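Local coordinates for protein endoglucanase, family GH5 (Zobellia galactanivorans, PDB 6GL2) that probably hydrolyses beta-glucosidic linkages in hemicelluloses such as mixed-linked glucan, as a family GH5 endoglucanase, at residues Pro14-Phe17 with Val18-Gly22; Ile134-Arg137 with Phe138-Tyr141. All blocks are in the same frame, centred on the assembly; numbering follows the deposited sequence.

Contact 1 of 2, residues Pro14-Phe17 with Val18-Gly22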
loop_
_atom_site.group_PDB
_atom_site.type_symbol
_atom_site.label_atom_id
_atom_site.label_comp_id
_atom_site.label_asym_id
_atom_site.label_seq_id
_atom_site.Cartn_x
_atom_site.Cartn_y
_atom_site.Cartn_z
ATOM N N PRO A 14 -11.161 -12.331 5.472
ATOM C CA PRO A 14 -9.980 -11.734 4.792
ATOM C C PRO A 14 -9.209 -12.584 3.812
ATOM O O PRO A 14 -8.865 -12.138 2.733
ATOM C CB PRO A 14 -9.116 -11.274 5.939
ATOM C CG PRO A 14 -10.047 -10.977 7.028
ATOM C CD PRO A 14 -11.136 -12.047 6.890
ATOM N N LYS A 15 -9.016 -13.893 4.057
ATOM C CA LYS A 15 -8.197 -14.627 3.112
ATOM C C LYS A 15 -8.894 -14.771 1.747
ATOM O O LYS A 15 -8.251 -14.722 0.672
ATOM C CB LYS A 15 -7.760 -15.976 3.655
ATOM C CG LYS A 15 -6.741 -15.812 4.793
ATOM C CD LYS A 15 -6.149 -17.117 5.283
ATOM C CE LYS A 15 -5.121 -16.894 6.401
ATOM N NZ LYS A 15 -4.773 -18.249 6.994
ATOM N N GLU A 16 -10.347 -14.962 1.738
ATOM C CA GLU A 16 -11.034 -15.014 0.480
ATOM C C GLU A 16 -11.091 -13.617 -0.192
ATOM O O GLU A 16 -11.093 -13.540 -1.404
ATOM C CB GLU A 16 -12.408 -15.621 0.670
ATOM C CG GLU A 16 -13.147 -15.840 -0.615
ATOM C CD GLU A 16 -12.403 -16.667 -1.688
ATOM O OE1 GLU A 16 -11.839 -17.785 -1.414
ATOM O OE2 GLU A 16 -12.359 -16.170 -2.846
ATOM N N PHE A 17 -11.285 -12.599 0.631
ATOM C CA PHE A 17 -11.236 -11.205 0.106
ATOM C C PHE A 17 -9.912 -10.935 -0.601
ATOM O O PHE A 17 -9.946 -10.405 -1.742
ATOM C CB PHE A 17 -11.477 -10.338 1.275
ATOM C CG PHE A 17 -11.621 -8.867 0.935
ATOM C CD1 PHE A 17 -10.490 -8.024 0.803
ATOM C CD2 PHE A 17 -12.875 -8.277 0.803
ATOM C CE1 PHE A 17 -10.647 -6.688 0.506
ATOM C CE2 PHE A 17 -13.043 -6.940 0.511
ATOM C CZ PHE A 17 -11.897 -6.143 0.393
ATOM N N VAL A 18 -8.792 -11.329 -0.055
ATOM C CA VAL A 18 -7.534 -11.061 -0.659
ATOM C C VAL A 18 -7.340 -11.810 -1.952
ATOM O O VAL A 18 -6.758 -11.364 -2.884
ATOM C CB VAL A 18 -6.357 -11.230 0.362
ATOM C CG1 VAL A 18 -4.996 -11.290 -0.287
ATOM C CG2 VAL A 18 -6.438 -10.116 1.400
ATOM N N LEU A 19 -7.827 -13.093 -1.975
ATOM C CA LEU A 19 -7.857 -13.784 -3.282
ATOM C C LEU A 19 -8.658 -12.988 -4.320
ATOM O O LEU A 19 -8.230 -12.869 -5.499
ATOM C CB LEU A 19 -8.408 -15.212 -3.176
ATOM C CG LEU A 19 -7.558 -16.147 -2.315
ATOM C CD1 LEU A 19 -8.275 -17.486 -2.276
ATOM C CD2 LEU A 19 -6.202 -16.355 -2.881
ATOM N N ASP A 20 -9.830 -12.516 -3.908
ATOM C CA ASP A 20 -10.689 -11.746 -4.859
ATOM C C ASP A 20 -10.043 -10.424 -5.348
ATOM O O ASP A 20 -10.311 -10.027 -6.456
ATOM C CB ASP A 20 -11.984 -11.384 -4.163
ATOM C CG ASP A 20 -12.911 -12.575 -3.926
ATOM O OD1 ASP A 20 -12.594 -13.703 -4.359
ATOM O OD2 ASP A 20 -13.920 -12.323 -3.204
ATOM N N MET A 21 -9.098 -9.921 -4.579
ATOM C CA MET A 21 -8.374 -8.677 -4.952
ATOM C C MET A 21 -7.475 -8.951 -6.217
ATOM O O MET A 21 -7.018 -7.963 -6.809
ATOM C CB MET A 21 -7.555 -8.146 -3.804
ATOM C CG MET A 21 -8.373 -7.543 -2.716
ATOM S SD MET A 21 -7.387 -7.083 -1.271
ATOM C CE MET A 21 -6.407 -5.718 -1.908
ATOM N N GLY A 22 -7.130 -10.217 -6.556
ATOM C CA GLY A 22 -6.391 -10.446 -7.720
ATOM C C GLY A 22 -4.979 -9.823 -7.623
ATOM O O GLY A 22 -4.304 -9.937 -6.598
#

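Contact 2 of 2, residues Ile134-Arg137 with Phe138-Tyr141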
loop_
_atom_site.group_PDB
_atom_site.type_symbol
_atom_site.label_atom_id
_atom_site.label_comp_id
_atom_site.label_asym_id
_atom_site.label_seq_id
_atom_site.Cartn_x
_atom_site.Cartn_y
_atom_site.Cartn_z
ATOM N N ILE A 134 -11.498 10.957 6.923
ATOM C CA ILE A 134 -11.406 10.153 5.718
ATOM C C ILE A 134 -12.504 9.080 5.776
ATOM O O ILE A 134 -13.206 8.895 4.808
ATOM C CB ILE A 134 -10.010 9.481 5.588
ATOM C CG1 ILE A 134 -8.897 10.570 5.533
ATOM C CG2 ILE A 134 -10.017 8.619 4.308
ATOM C CD1 ILE A 134 -7.507 9.922 5.701
ATOM N N ALA A 135 -12.620 8.417 6.938
ATOM C CA ALA A 135 -13.575 7.397 7.035
ATOM C C ALA A 135 -14.996 7.942 6.816
ATOM O O ALA A 135 -15.821 7.289 6.169
ATOM C CB ALA A 135 -13.458 6.788 8.452
ATOM N N ASN A 136 -15.327 9.115 7.374
ATOM C CA ASN A 136 -16.683 9.637 7.190
ATOM C C ASN A 136 -16.940 10.037 5.743
ATOM O O ASN A 136 -18.040 9.788 5.266
ATOM C CB ASN A 136 -16.966 10.780 8.190
ATOM C CG ASN A 136 -17.359 10.249 9.588
ATOM O OD1 ASN A 136 -17.982 9.182 9.627
ATOM N ND2 ASN A 136 -17.085 10.964 10.635
ATOM N N ARG A 137 -15.921 10.515 5.004
ATOM C CA ARG A 137 -16.165 10.820 3.627
ATOM C C ARG A 137 -16.597 9.594 2.867
ATOM O O ARG A 137 -17.459 9.679 1.991
ATOM C CB ARG A 137 -14.921 11.461 2.973
ATOM C CG ARG A 137 -15.069 11.578 1.493
ATOM C CD ARG A 137 -16.145 12.499 1.031
ATOM N NE ARG A 137 -15.849 13.917 1.162
ATOM C CZ ARG A 137 -15.655 14.773 0.191
ATOM N NH1 ARG A 137 -15.466 14.396 -1.046
ATOM N NH2 ARG A 137 -15.468 16.065 0.485
ATOM N N PHE A 138 -15.944 8.456 3.156
ATOM C CA PHE A 138 -16.126 7.258 2.422
ATOM C C PHE A 138 -17.064 6.204 3.006
ATOM O O PHE A 138 -17.111 5.056 2.614
ATOM C CB PHE A 138 -14.758 6.639 2.114
ATOM C CG PHE A 138 -13.914 7.493 1.158
ATOM C CD1 PHE A 138 -14.217 7.465 -0.196
ATOM C CD2 PHE A 138 -12.930 8.330 1.590
ATOM C CE1 PHE A 138 -13.539 8.269 -1.084
ATOM C CE2 PHE A 138 -12.249 9.180 0.684
ATOM C CZ PHE A 138 -12.563 9.110 -0.657
ATOM N N LYS A 139 -17.774 6.601 4.044
ATOM C CA LYS A 139 -18.542 5.666 4.874
ATOM C C LYS A 139 -19.584 4.873 4.192
ATOM O O LYS A 139 -19.735 3.684 4.480
ATOM C CB LYS A 139 -19.189 6.405 6.035
ATOM C CG LYS A 139 -19.893 5.510 7.076
ATOM C CD LYS A 139 -19.829 6.090 8.525
ATOM C CE LYS A 139 -20.532 7.405 8.663
ATOM N NZ LYS A 139 -20.528 7.962 10.041
ATOM N N THR A 140 -20.189 5.395 3.148
ATOM C CA THR A 140 -21.285 4.664 2.485
ATOM C C THR A 140 -20.797 3.758 1.408
ATOM O O THR A 140 -21.572 2.998 0.797
ATOM C CB THR A 140 -22.330 5.575 1.920
ATOM O OG1 THR A 140 -21.809 6.359 0.824
ATOM C CG2 THR A 140 -22.996 6.407 3.040
ATOM N N TYR A 141 -19.499 3.770 1.062
ATOM C CA TYR A 141 -18.966 2.887 0.024
ATOM C C TYR A 141 -18.992 1.437 0.510
ATOM O O TYR A 141 -18.820 1.176 1.667
ATOM C CB TYR A 141 -17.517 3.332 -0.385
ATOM C CG TYR A 141 -17.526 4.554 -1.208
ATOM C CD1 TYR A 141 -17.716 5.760 -0.741
ATOM C CD2 TYR A 141 -17.376 4.435 -2.558
ATOM C CE1 TYR A 141 -17.783 6.892 -1.578
ATOM C CE2 TYR A 141 -17.440 5.538 -3.393
ATOM C CZ TYR A 141 -17.598 6.780 -2.888
ATOM O OH TYR A 141 -17.692 7.894 -3.695
HETATM O O HOH W 1 -19.621 7.929 1.726
#

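Contact 1 of 2, residues Pro14-Phe17 with Val18-Gly22
Pro14 O accepts the amide of Val18 at 2.9 Å between O and N, the first bond of a short helical ladder. The next rungs are alike in length: Leu19 N to Lys15 O, and Asp20 N to Glu16 O at 3.0 Å. The last is poorer: Met21 N has a weak bond to Phe17 O, with an N-H...O angle of only 130°, and a second weak one to Val18 O. Gly22 N then donates to Leu19 O at 3.1 Å, and the positive phi of Gly22 turns the chain off the helix. Farther afield, Lys15 NZ bonds Ile264 O, and Met21 O accepts from Thr61 OG1.

Phe17 and Met21, one turn apart, meet on the buried side. Phe17 has CG opposite its own amide nitrogen (chi1 -174°), which swings the ring to where Met21 SD approaches Phe17 CE1 at 3.7 Å. The sulfur sits 4.8 Å from the centroid of the Phe17 ring, an oblique Met-aromatic contact, 67° off the ring normal. Tyr101 adds an edge-to-face ring contact to Phe17.

On the solvent side, Glu16 OE2 and Asp20 OD1 stand 2.9 Å apart, two acceptors whose like charges would probably be unfavourable unless a proton or counter-ion intervenes. Glu16 was modelled in two conformers, so this pairing is doubtful. Arg10 offers Asp20 OD2 a long, weak ion pair.

With Phe17, Val18 and Met21 lying between them on Ile223, Ile146 and Ile103 of three barrel strands, the geometry fits the N-terminal helical plug closing the bottom of a TIM barrel.

Contact 2 of 2, residues Ile134-Arg137 with Phe138-Tyr141
Phe138, with Ile134 and Arg137, forms the tight part of this helix end. Arg137 CG lies over one face of the Phe138 ring, 4.0 Å from its centroid and 17° off the normal, a CH-pi contact. That atom gets there because CG is trans to the Arg137 amide nitrogen (chi1 170°), while bends at chi2 and chi3 carry the guanidinium to salt bridges with Asp86 and Glu89. Ile134 O lies at the ring edge, near its plane, 3.3 Å from Phe138 CD2, and Ile134 CG2 touches Phe138 CD2 at 4.0 Å. Phe138 N is shared: it bonds Ile134 O at 3.2 Å and Ala135 O weakly.

This is the alpha-to-beta return of a beta-alpha-beta unit in the TIM barrel: helix 117-137 ends, a type I turn from Phe138 to Tyr141 follows, and the chain heads for strand 145-148. The Phe138 ring also packs against Val88, Leu145 and Phe147. With an alanine in its place, the seam between helix 82-96 and strand 145-148 is likely to be left with a gap and Arg137 CG without a ring face.

The other side is looser. Asn136 and Lys139 lie alongside each other, and Lys139 NZ donates to Asn136 OD1 at 2.9 Å, tilted 33° from the carbonyl plane; Thr187 O is a second acceptor. A water bridges the turn, donating to Arg137 O and accepting from Thr140 N, beside exposed Thr140.

Starting at the N terminus, contact 1 comes first, within helix 14-20 and the turn leading to strand 24-26; contact 2 follows more than a hundred residues later, where helix 117-137 gives way to the loop before strand 145-148. Each is local, closing no more than a helical turn or a tight turn, and the two stand in series, neither nested nor crossing. The centres of contact 1 and contact 2 are about 22 Å apart. The nearest atoms of contact 1 and contact 2 are about 10 Å apart, so they do not touch. Strand 145-148 links them indirectly: contact 1 meets it from the barrel interior, whereas contact 2 meets it from the surrounding layer of helices 117-137 and 82-96.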